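Local coordinates for ErfK/YbiS/YcfS/YnhG family protein (Xylanimonas cellulosilytica, PDB 4LPQ) that probably cross-links peptidoglycan as an L,D-transpeptidase of cell-wall synthesis, this chain joining a putative peptidoglycan-binding domain to the catalytic domain, at residues 47-52 and 62-67; 28-33 and 70-75; 156-161 and 187-192; 96-101 and 106-111; 175-178 and 182-185. One frame throughout, in Å; residues are numbered along the deposited sequence. Where two conformers were deposited one is given.

Contacts 1 and 2 belong to the small, helical, putative peptidoglycan-binding domain, their centres 10 Å apart; they share helix 66-74, and along the chain contact 1 is nested inside the loop that contact 2 closes. Contacts 4, 3 and 5 follow in the L,D-transpeptidase domain, all reaching the same mixed sheet, with contact 5 nested inside the loop of contact 3 and their centres 12 Å apart. Contact 4 is the meeting ground of the two domains: backbone of G31 and F33 pairs with I108, and A51 packs on N110. F33 also reaches helix 186-196 of contact 3, so the helical domain packs directly against the catalytic one.

Contact 1 (47-52 and 62-67); sequences QAVWAF and GVVGPQ
V49 on helix 43-56 and G62 in the loop leading to helix 66-74 are the closest backbone pair, their CA atoms 5.9 Å apart, with no hydrogen bond between the two segments. V49 is the main side chain in the contact. Its CG1 is anti to the backbone N (chi1 176°), which sends that methyl out to G62, where it rests 3.9 Å from CA of G62. The same methyl meets the CG2 branch of V64, with V49 CG1 and V64 CG2 4.0 Å apart. W50 presents an edge of its indole instead: the backbone N of G62 lies near the ring plane, 3.7 Å from NE1 of W50. Both nitrogens are donors and cannot bond each other; the G62 amide goes to Q53 OE1. The positive phi of G62 (70°) favours glycine, and a CB there would merely crowd W50. After G62 the chain makes an inverse gamma turn centred on V64, closed by a weak bond from G65 N to V63 O, and G65 is the N-cap of helix 66-74. V49 and V64 both face into the core of the helical domain, V49 against L27 and V64 against L23 of helix 18-30 and L72 of helix 66-74, while W50 turns to N110 on strand 104-110 of the catalytic domain.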
# COMPACT_ATOMS: atom_id res chain seq x y z
N GLN A 47 3.67 1.82 -7.85
CA GLN A 47 3.01 1.49 -6.59
C GLN A 47 1.74 0.66 -6.84
O GLN A 47 1.49 -0.31 -6.16
CB GLN A 47 2.67 2.75 -5.79
CG GLN A 47 3.89 3.50 -5.25
CD GLN A 47 4.56 2.70 -4.16
OE1 GLN A 47 5.82 2.33 -4.32
NE2 GLN A 47 3.90 2.45 -3.14
N ALA A 48 0.99 1.08 -7.85
CA ALA A 48 -0.26 0.36 -8.14
C ALA A 48 -0.04 -1.03 -8.69
O ALA A 48 -0.73 -1.99 -8.35
CB ALA A 48 -1.12 1.16 -9.11
N VAL A 49 0.96 -1.17 -9.60
CA VAL A 49 1.31 -2.51 -10.10
C VAL A 49 1.78 -3.45 -9.02
O VAL A 49 1.41 -4.61 -8.98
CB VAL A 49 2.30 -2.44 -11.29
CG1 VAL A 49 2.75 -3.82 -11.76
CG2 VAL A 49 1.67 -1.70 -12.47
N TRP A 50 2.65 -2.95 -8.15
CA TRP A 50 3.12 -3.75 -7.02
C TRP A 50 1.96 -4.15 -6.15
O TRP A 50 1.86 -5.28 -5.72
CB TRP A 50 4.14 -3.00 -6.24
CG TRP A 50 5.52 -2.93 -6.87
CD1 TRP A 50 6.04 -3.71 -7.86
CD2 TRP A 50 6.58 -2.04 -6.51
NE1 TRP A 50 7.35 -3.40 -8.11
CE2 TRP A 50 7.74 -2.36 -7.31
CE3 TRP A 50 6.69 -1.03 -5.59
CZ2 TRP A 50 8.92 -1.66 -7.21
CZ3 TRP A 50 7.86 -0.33 -5.46
CH2 TRP A 50 8.96 -0.65 -6.26
N ALA A 51 1.01 -3.22 -5.88
CA ALA A 51 -0.17 -3.58 -5.08
C ALA A 51 -0.94 -4.68 -5.74
O ALA A 51 -1.45 -5.58 -5.09
CB ALA A 51 -1.02 -2.39 -4.90
N PHE A 52 -1.08 -4.61 -7.06
CA PHE A 52 -1.82 -5.61 -7.79
C PHE A 52 -1.18 -6.97 -7.74
O PHE A 52 -1.79 -7.99 -7.47
CB PHE A 52 -2.01 -5.17 -9.24
CG PHE A 52 -2.87 -6.16 -10.00
CD1 PHE A 52 -4.23 -6.16 -9.84
CD2 PHE A 52 -2.32 -7.15 -10.75
CE1 PHE A 52 -5.01 -7.16 -10.35
CE2 PHE A 52 -3.11 -8.15 -11.33
CZ PHE A 52 -4.48 -8.18 -11.10
N GLY A 62 6.94 -5.80 -10.95
CA GLY A 62 6.54 -4.65 -11.73
C GLY A 62 6.40 -4.85 -13.21
O GLY A 62 6.07 -3.90 -13.88
N VAL A 63 6.60 -6.06 -13.70
CA VAL A 63 6.54 -6.31 -15.14
C VAL A 63 5.20 -7.01 -15.43
O VAL A 63 4.95 -8.11 -14.87
CB VAL A 63 7.70 -7.12 -15.62
CG1 VAL A 63 7.61 -7.43 -17.12
CG2 VAL A 63 9.03 -6.46 -15.34
N VAL A 64 4.37 -6.41 -16.24
CA VAL A 64 3.06 -6.96 -16.54
C VAL A 64 3.16 -7.93 -17.72
O VAL A 64 2.96 -7.56 -18.87
CB VAL A 64 2.02 -5.84 -16.77
CG1 VAL A 64 0.66 -6.43 -17.05
CG2 VAL A 64 2.00 -4.91 -15.57
N GLY A 65 3.62 -9.12 -17.39
CA GLY A 65 3.72 -10.19 -18.37
C GLY A 65 2.46 -11.00 -18.45
O GLY A 65 1.39 -10.63 -17.95
N PRO A 66 2.57 -12.17 -19.09
CA PRO A 66 1.36 -12.98 -19.37
C PRO A 66 0.53 -13.31 -18.10
O PRO A 66 -0.72 -13.21 -18.09
CB PRO A 66 1.95 -14.24 -20.02
CG PRO A 66 3.13 -13.70 -20.80
CD PRO A 66 3.72 -12.66 -19.88
N GLN A 67 1.20 -13.73 -17.01
CA GLN A 67 0.47 -14.11 -15.82
C GLN A 67 -0.22 -12.94 -15.14
O GLN A 67 -1.36 -13.06 -14.67
CB GLN A 67 1.40 -14.84 -14.89
CG GLN A 67 0.72 -15.49 -13.69
CD GLN A 67 1.64 -16.18 -12.74
OE1 GLN A 67 2.79 -15.85 -12.62
NE2 GLN A 67 1.09 -17.13 -12.02

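Contact 2 (28-33 and 70-75); sequences MDLGYF and AALDAG
L30 reaches across to G75 with both of its methyls, and this one side chain carries most of the contact. Its CG lies beside the backbone N, anti to the carbonyl carbon (chi1 -67°), with chi2 near 173° carrying the two methyls out to the end of helix 66-74. CD2 of L30 sits 3.7 Å from CA of G75, with CD1 of L30 3.9 Å from that same CA, both prongs resting against the one atom. Closer in, CB of L30 lies at the edge of the Y32 ring, in its plane. L72 adds a looser touch: its methyl end bends over to L30 (chi1 -77°), bringing CD2 of L72 4.5 Å from CD1 of L30. CD1 of L30 also lies 4.1 Å from the carbonyl O of L72. That oxygen has better partners, accepting N of G75 at 3.0 Å and NH2 of R26. Schellman motifs at G31 and G75, each with positive phi, turn the chain out of the two helices. Cutting L30 back to alanine would remove both methyls and is likely to leave a gap against CA of G75 and beside L72. No hydrogen bond or charge crosses between the segments. Two helix ends of the putative peptidoglycan-binding domain are thus joined by hydrocarbon contact and fit of shape, while their terminal polar groups are served locally or by neighbours such as R77, which bonds the carbonyl O of L30.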
# COMPACT_ATOMS: atom_id res chain seq x y z
N MSE A 28 -7.08 1.42 -12.08
CA MSE A 28 -7.99 2.42 -11.47
C MSE A 28 -9.36 1.82 -11.29
O MSE A 28 -10.01 1.96 -10.22
CB MSE A 28 -7.98 3.67 -12.34
CG MSE A 28 -8.66 4.85 -11.60
SE MSE A 28 -8.78 6.44 -12.68
CE MSE A 28 -6.89 6.69 -13.04
N ASP A 29 -9.88 1.20 -12.37
CA ASP A 29 -11.22 0.62 -12.34
C ASP A 29 -11.40 -0.43 -11.26
O ASP A 29 -12.49 -0.58 -10.64
CB ASP A 29 -11.58 -0.00 -13.71
CG ASP A 29 -11.70 1.04 -14.84
OD1 ASP A 29 -11.85 2.25 -14.59
OD2 ASP A 29 -11.76 0.52 -16.00
N LEU A 30 -10.35 -1.22 -11.02
CA LEU A 30 -10.38 -2.28 -10.06
C LEU A 30 -10.10 -1.81 -8.63
O LEU A 30 -10.16 -2.66 -7.71
CB LEU A 30 -9.41 -3.37 -10.45
CG LEU A 30 -9.71 -4.18 -11.70
CD1 LEU A 30 -8.53 -5.11 -12.00
CD2 LEU A 30 -10.96 -4.97 -11.53
N GLY A 31 -9.79 -0.55 -8.44
CA GLY A 31 -9.58 -0.01 -7.11
C GLY A 31 -8.19 0.02 -6.56
O GLY A 31 -7.96 0.39 -5.43
N TYR A 32 -7.21 -0.31 -7.42
CA TYR A 32 -5.82 -0.20 -7.02
C TYR A 32 -5.46 1.26 -7.10
O TYR A 32 -5.75 1.92 -8.09
CB TYR A 32 -4.94 -1.08 -7.93
CG TYR A 32 -5.27 -2.53 -7.66
CD1 TYR A 32 -6.33 -3.17 -8.31
CD2 TYR A 32 -4.60 -3.27 -6.70
CE1 TYR A 32 -6.68 -4.45 -8.01
CE2 TYR A 32 -4.97 -4.57 -6.34
CZ TYR A 32 -6.03 -5.18 -7.02
OH TYR A 32 -6.32 -6.46 -6.70
N PHE A 33 -4.85 1.82 -6.07
CA PHE A 33 -4.70 3.27 -5.97
C PHE A 33 -3.77 3.81 -7.01
O PHE A 33 -2.58 3.48 -7.06
CB PHE A 33 -4.15 3.64 -4.59
CG PHE A 33 -4.01 5.13 -4.42
CD1 PHE A 33 -5.13 5.90 -4.20
CD2 PHE A 33 -2.84 5.74 -4.63
CE1 PHE A 33 -5.02 7.28 -4.15
CE2 PHE A 33 -2.72 7.07 -4.54
CZ PHE A 33 -3.79 7.86 -4.32
N ALA A 70 -3.22 -11.98 -17.12
CA ALA A 70 -4.33 -12.86 -16.87
C ALA A 70 -5.11 -12.48 -15.62
O ALA A 70 -6.34 -12.51 -15.59
CB ALA A 70 -3.87 -14.32 -16.83
N ALA A 71 -4.36 -12.12 -14.57
CA ALA A 71 -5.01 -11.73 -13.32
C ALA A 71 -5.76 -10.39 -13.51
O ALA A 71 -6.84 -10.18 -12.93
CB ALA A 71 -3.97 -11.70 -12.22
N LEU A 72 -5.18 -9.47 -14.26
CA LEU A 72 -5.84 -8.21 -14.55
C LEU A 72 -7.17 -8.46 -15.26
O LEU A 72 -8.20 -7.88 -14.95
CB LEU A 72 -4.93 -7.30 -15.35
CG LEU A 72 -3.86 -6.61 -14.59
CD1 LEU A 72 -2.82 -6.11 -15.51
CD2 LEU A 72 -4.41 -5.50 -13.69
N ASP A 73 -7.11 -9.33 -16.27
CA ASP A 73 -8.31 -9.66 -17.05
C ASP A 73 -9.36 -10.34 -16.16
O ASP A 73 -10.58 -10.12 -16.38
CB ASP A 73 -7.98 -10.53 -18.22
CG ASP A 73 -7.25 -9.73 -19.36
OD1 ASP A 73 -7.23 -8.53 -19.40
OD2 ASP A 73 -6.79 -10.36 -20.29
N ALA A 74 -8.90 -11.18 -15.20
CA ALA A 74 -9.82 -11.82 -14.29
C ALA A 74 -10.41 -10.78 -13.27
O ALA A 74 -11.40 -11.07 -12.60
CB ALA A 74 -9.14 -12.93 -13.50
N GLY A 75 -9.85 -9.60 -13.19
CA GLY A 75 -10.37 -8.58 -12.33
C GLY A 75 -10.06 -8.84 -10.87
O GLY A 75 -10.81 -8.51 -9.98

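Contact 3 (156-161 and 187-192); sequences RPKYFR and AAMNWL
R156 and N190 supply the polar link between strand 154-159 and helix 186-196. NH1 of R156 donates to OD1 of N190 at 2.9 Å, with an N-H...O angle of 160°. The oxygen lies nearly in the guanidinium plane, but the donor stands above the carbonyl plane, 39° out of it, and the two flat groups are turned 50° apart. OD1 takes a second bond from W155 NE1, while the rest of the guanidinium is committed to acids: NE to D142 and NH2 to D194, both salt bridges.

The apolar part belongs to M189, present as selenomethionine. Its CG is anti to the backbone N, and a bend at its second torsion swings the selenium end toward the strand. There CE of M189 packs 3.6 Å from CG of K158 and lies 3.4 Å from the carbonyl O of R156, which accepts a hydrogen bond from W193 NE1. Nearer the helix, CG of M189 is 4.2 Å from CB of R156. K158 carries its NZ away to Q140 and the carbonyl O of M198, and W193 makes cation-pi contacts with both K158 and R156.

This is the core of the catalytic domain, where the helix after strand 182-184 packs on the sheet; the M189 side chain is about 5 Å from that of H167, the predicted proton donor/acceptor. Two basic side chains are buried here, and acids, amides, carbonyls and an indole together probably offset the cost, leaving their stems to pack against selenomethionine.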
# COMPACT_ATOMS: atom_id res chain seq x y z
N ARG A 156 2.05 12.59 7.58
CA ARG A 156 0.67 12.50 8.02
C ARG A 156 0.37 11.16 8.69
O ARG A 156 -0.61 10.50 8.32
CB ARG A 156 -0.25 12.86 6.87
CG ARG A 156 0.03 14.19 6.17
CD ARG A 156 -0.99 14.52 5.12
NE ARG A 156 -2.25 14.97 5.64
CZ ARG A 156 -3.29 15.19 4.90
NH1 ARG A 156 -3.32 14.84 3.64
NH2 ARG A 156 -4.37 15.79 5.45
N PRO A 157 1.13 10.82 9.74
CA PRO A 157 0.81 9.56 10.45
C PRO A 157 -0.56 9.56 11.14
O PRO A 157 -0.96 10.53 11.76
CB PRO A 157 1.96 9.47 11.43
CG PRO A 157 2.36 10.90 11.71
CD PRO A 157 2.24 11.56 10.37
N LYS A 158 -1.14 8.37 11.05
CA LYS A 158 -2.32 8.00 11.78
C LYS A 158 -1.94 6.83 12.72
O LYS A 158 -1.56 5.74 12.23
CB LYS A 158 -3.45 7.60 10.90
CG LYS A 158 -3.96 8.74 10.08
CD LYS A 158 -5.31 8.72 9.81
CE LYS A 158 -5.80 9.85 8.98
NZ LYS A 158 -6.98 10.58 9.55
N TYR A 159 -1.88 7.09 14.00
CA TYR A 159 -1.35 6.17 14.96
C TYR A 159 -2.45 5.22 15.45
O TYR A 159 -3.55 5.65 15.76
CB TYR A 159 -0.79 6.90 16.19
CG TYR A 159 0.32 7.81 15.90
CD1 TYR A 159 0.11 9.07 15.38
CD2 TYR A 159 1.61 7.43 16.14
CE1 TYR A 159 1.15 9.92 15.07
CE2 TYR A 159 2.68 8.29 15.87
CZ TYR A 159 2.44 9.56 15.37
OH TYR A 159 3.48 10.45 15.07
N PHE A 160 -2.14 3.91 15.51
CA PHE A 160 -3.09 2.91 15.95
C PHE A 160 -2.67 2.09 17.13
O PHE A 160 -3.53 1.41 17.74
CB PHE A 160 -3.56 1.98 14.80
CG PHE A 160 -2.40 1.19 14.18
CD1 PHE A 160 -2.01 -0.03 14.68
CD2 PHE A 160 -1.71 1.66 13.07
CE1 PHE A 160 -0.99 -0.76 14.14
CE2 PHE A 160 -0.68 0.94 12.54
CZ PHE A 160 -0.31 -0.24 13.09
N ARG A 161 -1.40 2.06 17.55
CA ARG A 161 -0.99 1.37 18.78
C ARG A 161 0.33 1.95 19.21
O ARG A 161 1.34 1.68 18.55
CB ARG A 161 -0.88 -0.16 18.57
CG ARG A 161 -0.62 -0.91 19.84
CD ARG A 161 -0.12 -2.30 19.49
NE ARG A 161 -0.06 -3.21 20.54
CZ ARG A 161 1.02 -3.76 21.03
NH1 ARG A 161 2.18 -3.24 20.76
NH2 ARG A 161 0.93 -4.72 21.94
N ALA A 187 0.78 10.18 -1.65
CA ALA A 187 -0.46 10.35 -2.34
C ALA A 187 -1.57 9.48 -1.76
O ALA A 187 -2.70 9.90 -1.60
CB ALA A 187 -0.28 10.13 -3.81
N ALA A 188 -1.23 8.21 -1.50
CA ALA A 188 -2.21 7.30 -0.90
C ALA A 188 -2.59 7.83 0.49
O ALA A 188 -3.77 7.80 0.85
CB ALA A 188 -1.69 5.86 -0.81
N MSE A 189 -1.65 8.32 1.25
CA MSE A 189 -1.92 8.82 2.60
C MSE A 189 -2.86 10.05 2.47
O MSE A 189 -3.81 10.16 3.26
CB MSE A 189 -0.63 9.17 3.32
CG MSE A 189 -0.87 9.23 4.81
SE MSE A 189 -1.14 7.39 5.52
CE MSE A 189 -2.26 7.81 7.04
N ASN A 190 -2.62 10.93 1.51
CA ASN A 190 -3.44 12.08 1.33
C ASN A 190 -4.86 11.69 0.97
O ASN A 190 -5.83 12.28 1.48
CB ASN A 190 -2.85 13.04 0.27
CG ASN A 190 -1.54 13.66 0.69
OD1 ASN A 190 -1.22 13.81 1.86
ND2 ASN A 190 -0.77 14.06 -0.33
N TRP A 191 -4.99 10.67 0.15
CA TRP A 191 -6.27 10.14 -0.22
C TRP A 191 -7.03 9.61 1.01
O TRP A 191 -8.23 9.94 1.22
CB TRP A 191 -6.20 9.12 -1.34
CG TRP A 191 -7.52 8.55 -1.74
CD1 TRP A 191 -8.39 9.13 -2.62
CD2 TRP A 191 -8.18 7.39 -1.21
NE1 TRP A 191 -9.55 8.36 -2.69
CE2 TRP A 191 -9.45 7.30 -1.82
CE3 TRP A 191 -7.82 6.40 -0.29
CZ2 TRP A 191 -10.36 6.29 -1.51
CZ3 TRP A 191 -8.70 5.40 0.03
CH2 TRP A 191 -9.98 5.31 -0.60
N LEU A 192 -6.37 8.81 1.84
CA LEU A 192 -6.94 8.30 3.07
C LEU A 192 -7.43 9.43 3.94
O LEU A 192 -8.54 9.36 4.47
CB LEU A 192 -5.92 7.46 3.80
CG LEU A 192 -5.60 6.10 3.18
CD1 LEU A 192 -4.37 5.47 3.84
CD2 LEU A 192 -6.78 5.16 3.21

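Contact 4 (96-101 and 106-111); sequences ILLAVE and VRIINA
L97 and I109 form an antiparallel hydrogen-bonded pair, L97 N lying in the plane of the I109 carbonyl, 2.9 Å from I109 O with an almost straight N-H...O angle of 178°, and I109 N returning to L97 O. On one face of this ladder lie L97 and I109, CD2 of L97 3.9 Å from CD1 of I109, with A99 and the stem of R107 farther along. On the other, L98 and I108, a non-hydrogen-bonded pair, run side by side, CD2 of L98 4.0 Å from CG2 of I108. That same CG2 of I108 reaches CB of I96 at 4.1 Å; with chi1 of 60° the I96 chain runs alongside I108, its CD1 also near CG2. The strands form an antiparallel beta hairpin, 96-101 with 104-110, axes 4.7 Å apart, in the main sheet of the catalytic domain. A99 and R107 are again a hydrogen-bonded pair, A99 N to R107 O, and here sits a classic beta bulge: V106 and R107 both face A99, whose carbonyl O takes V106 N at 2.7 Å and, weakly, R107 N. CG2 of V106 lies across the E101 chain, in van der Waals contact with its CG and OE1; the hydrogen-bond partner of that oxygen is W196 NE1. The L97-I109 face is covered by helix 186-196, A188 resting on I109 and W191 on A99 and R107. On the L98-I108 face, Y32 of the helical domain packs against I108 and P78 against L98.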
# COMPACT_ATOMS: atom_id res chain seq x y z
N ILE A 96 -0.22 -5.23 1.63
CA ILE A 96 -1.16 -4.28 1.09
C ILE A 96 -2.04 -3.77 2.22
O ILE A 96 -2.31 -4.47 3.21
CB ILE A 96 -2.00 -4.90 -0.07
CG1 ILE A 96 -2.78 -6.10 0.38
CG2 ILE A 96 -1.12 -5.21 -1.27
CD1 ILE A 96 -3.55 -6.84 -0.69
N LEU A 97 -2.53 -2.56 1.97
CA LEU A 97 -3.51 -1.90 2.81
C LEU A 97 -4.80 -1.81 2.03
O LEU A 97 -4.82 -1.38 0.87
CB LEU A 97 -2.97 -0.52 3.26
CG LEU A 97 -3.90 0.28 4.16
CD1 LEU A 97 -3.05 1.21 5.01
CD2 LEU A 97 -4.86 1.12 3.32
N LEU A 98 -5.90 -2.20 2.65
CA LEU A 98 -7.21 -2.14 2.09
C LEU A 98 -8.06 -1.07 2.81
O LEU A 98 -8.18 -1.15 4.05
CB LEU A 98 -7.92 -3.48 2.19
CG LEU A 98 -7.14 -4.72 1.79
CD1 LEU A 98 -7.99 -5.98 1.95
CD2 LEU A 98 -6.66 -4.58 0.38
N ALA A 99 -8.63 -0.14 2.05
CA ALA A 99 -9.61 0.81 2.58
C ALA A 99 -10.92 0.10 2.27
O ALA A 99 -11.30 -0.07 1.13
CB ALA A 99 -9.46 2.12 1.88
N VAL A 100 -11.61 -0.28 3.33
CA VAL A 100 -12.82 -1.14 3.25
C VAL A 100 -14.04 -0.39 3.83
O VAL A 100 -13.93 0.27 4.87
CB VAL A 100 -12.61 -2.46 4.01
CG1 VAL A 100 -13.79 -3.42 3.79
CG2 VAL A 100 -11.28 -3.18 3.62
N GLU A 101 -15.16 -0.46 3.14
CA GLU A 101 -16.43 0.10 3.65
C GLU A 101 -17.54 -0.91 3.46
O GLU A 101 -17.80 -1.40 2.37
CB GLU A 101 -16.82 1.34 2.95
CG GLU A 101 -15.96 2.52 3.16
CD GLU A 101 -16.57 3.76 2.46
OE1 GLU A 101 -15.86 4.39 1.65
OE2 GLU A 101 -17.77 3.95 2.60
N VAL A 106 -12.65 -0.54 -1.14
CA VAL A 106 -12.73 0.72 -1.85
C VAL A 106 -11.42 1.01 -2.61
O VAL A 106 -11.43 1.40 -3.78
CB VAL A 106 -13.12 1.89 -0.90
CG1 VAL A 106 -13.14 3.24 -1.62
CG2 VAL A 106 -14.44 1.59 -0.25
N ARG A 107 -10.30 0.76 -1.91
CA ARG A 107 -8.99 0.88 -2.55
C ARG A 107 -8.05 -0.13 -1.98
O ARG A 107 -8.10 -0.53 -0.81
CB ARG A 107 -8.26 2.27 -2.38
CG ARG A 107 -8.80 3.47 -3.06
CD ARG A 107 -8.80 3.44 -4.59
NE ARG A 107 -9.28 4.73 -5.06
CZ ARG A 107 -10.58 5.05 -5.15
NH1 ARG A 107 -11.53 4.20 -4.80
NH2 ARG A 107 -10.97 6.25 -5.50
N ILE A 108 -7.13 -0.56 -2.86
CA ILE A 108 -5.99 -1.38 -2.50
C ILE A 108 -4.75 -0.49 -2.66
O ILE A 108 -4.56 0.05 -3.76
CB ILE A 108 -5.84 -2.64 -3.38
CG1 ILE A 108 -7.11 -3.47 -3.45
CG2 ILE A 108 -4.65 -3.46 -2.85
CD1 ILE A 108 -8.04 -3.12 -4.56
N ILE A 109 -3.91 -0.43 -1.62
CA ILE A 109 -2.78 0.48 -1.58
C ILE A 109 -1.52 -0.34 -1.30
O ILE A 109 -1.52 -1.15 -0.34
CB ILE A 109 -3.05 1.58 -0.53
CG1 ILE A 109 -4.12 2.52 -1.02
CG2 ILE A 109 -1.80 2.36 -0.20
CD1 ILE A 109 -4.80 3.33 0.06
N ASN A 110 -0.45 -0.09 -2.10
CA ASN A 110 0.81 -0.76 -1.79
C ASN A 110 1.33 -0.28 -0.43
O ASN A 110 1.35 0.89 -0.11
CB ASN A 110 1.81 -0.40 -2.88
CG ASN A 110 3.13 -1.13 -2.73
OD1 ASN A 110 3.13 -2.35 -2.65
ND2 ASN A 110 4.22 -0.37 -2.66
N ALA A 111 1.80 -1.26 0.40
CA ALA A 111 2.27 -1.00 1.75
C ALA A 111 3.59 -1.71 2.02
O ALA A 111 3.94 -2.68 1.34
CB ALA A 111 1.18 -1.39 2.79

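Contact 5 (175-178 and 182-185); sequences YPAS and VRVS
R183 lays one face of its guanidinium over the A177-S178 peptide, with N of S178 above that face and C of A177 4.3 Å above its plane, offset toward the rim. The side chain gets there by running straight: after CG, set beside the backbone N (chi1 -60°), it is fully extended to NE. NE of R183 comes 3.9 Å from CB of S178, NH2 of R183 lies 3.9 Å from CA of S178, and NH1 of R183 sits 4.2 Å from CB of A177. The carbonyl O of A177 is 3.9 Å from NH2 of R183, too far for a hydrogen bond, so this is packing only. The polar grip lies elsewhere, in a bond from NH1 to the carbonyl O of S171 and a long, weak ion pair of NH2 with E150. S178 and R183 open and close the SHGCVR sequence typical of the YkuD family, which carries C181, the predicted nucleophile. A lysine in place of R183 would probably lose the flat packing over the A177-S178 peptide and the bond to the S171 carbonyl. S178 plays its own part in the turn before the strand: with OG between backbone N and carbonyl carbon (chi1 82°), the hydroxyl bonds both the carbonyl O of C181 and the amide of G180. The R183 side chain is about 4 Å from that of H167, the predicted proton donor/acceptor.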
# COMPACT_ATOMS: atom_id res chain seq x y z
N TYR A 175 9.00 -5.66 -0.32
CA TYR A 175 9.22 -6.46 0.88
C TYR A 175 9.03 -5.56 2.08
O TYR A 175 9.06 -4.33 1.97
CB TYR A 175 10.67 -7.03 0.83
CG TYR A 175 11.76 -5.99 0.79
CD1 TYR A 175 12.30 -5.47 1.93
CD2 TYR A 175 12.22 -5.48 -0.41
CE1 TYR A 175 13.27 -4.50 1.91
CE2 TYR A 175 13.19 -4.46 -0.45
CZ TYR A 175 13.75 -4.00 0.73
OH TYR A 175 14.71 -3.03 0.70
N PRO A 176 8.80 -6.18 3.23
CA PRO A 176 8.66 -5.40 4.50
C PRO A 176 9.98 -4.76 4.87
O PRO A 176 10.95 -5.46 5.11
CB PRO A 176 8.14 -6.39 5.46
CG PRO A 176 8.08 -7.68 4.80
CD PRO A 176 8.59 -7.61 3.46
N ALA A 177 10.02 -3.43 4.96
CA ALA A 177 11.26 -2.71 5.07
C ALA A 177 11.34 -1.80 6.31
O ALA A 177 12.40 -1.16 6.50
CB ALA A 177 11.46 -1.84 3.84
N SER A 178 10.25 -1.67 7.06
CA SER A 178 10.21 -0.71 8.16
C SER A 178 10.71 -1.22 9.48
O SER A 178 11.01 -2.39 9.64
CB SER A 178 8.80 -0.12 8.28
OG SER A 178 7.99 -0.99 9.00
N VAL A 182 3.53 1.05 9.24
CA VAL A 182 3.07 0.67 7.92
C VAL A 182 3.16 1.82 6.99
O VAL A 182 2.43 2.81 7.15
CB VAL A 182 1.64 0.11 8.00
CG1 VAL A 182 1.14 -0.28 6.64
CG2 VAL A 182 1.59 -1.08 9.00
N ARG A 183 4.02 1.76 5.99
CA ARG A 183 4.26 2.80 5.03
C ARG A 183 3.34 2.64 3.79
O ARG A 183 3.16 1.51 3.33
CB ARG A 183 5.72 2.67 4.45
CG ARG A 183 6.75 2.77 5.47
CD ARG A 183 8.04 2.51 4.69
NE ARG A 183 9.06 2.65 5.61
CZ ARG A 183 10.30 2.48 5.32
NH1 ARG A 183 10.68 2.25 4.05
NH2 ARG A 183 11.11 2.56 6.33
N VAL A 184 2.91 3.75 3.28
CA VAL A 184 2.21 3.88 1.99
C VAL A 184 2.75 5.12 1.29
O VAL A 184 3.47 5.90 1.90
CB VAL A 184 0.67 3.94 2.14
CG1 VAL A 184 0.16 2.67 2.85
CG2 VAL A 184 0.26 5.21 2.86
N SER A 185 2.39 5.35 0.03
CA SER A 185 2.83 6.58 -0.64
C SER A 185 2.23 7.82 -0.02
O SER A 185 1.14 7.75 0.57
CB SER A 185 2.54 6.56 -2.13
OG SER A 185 1.14 6.69 -2.39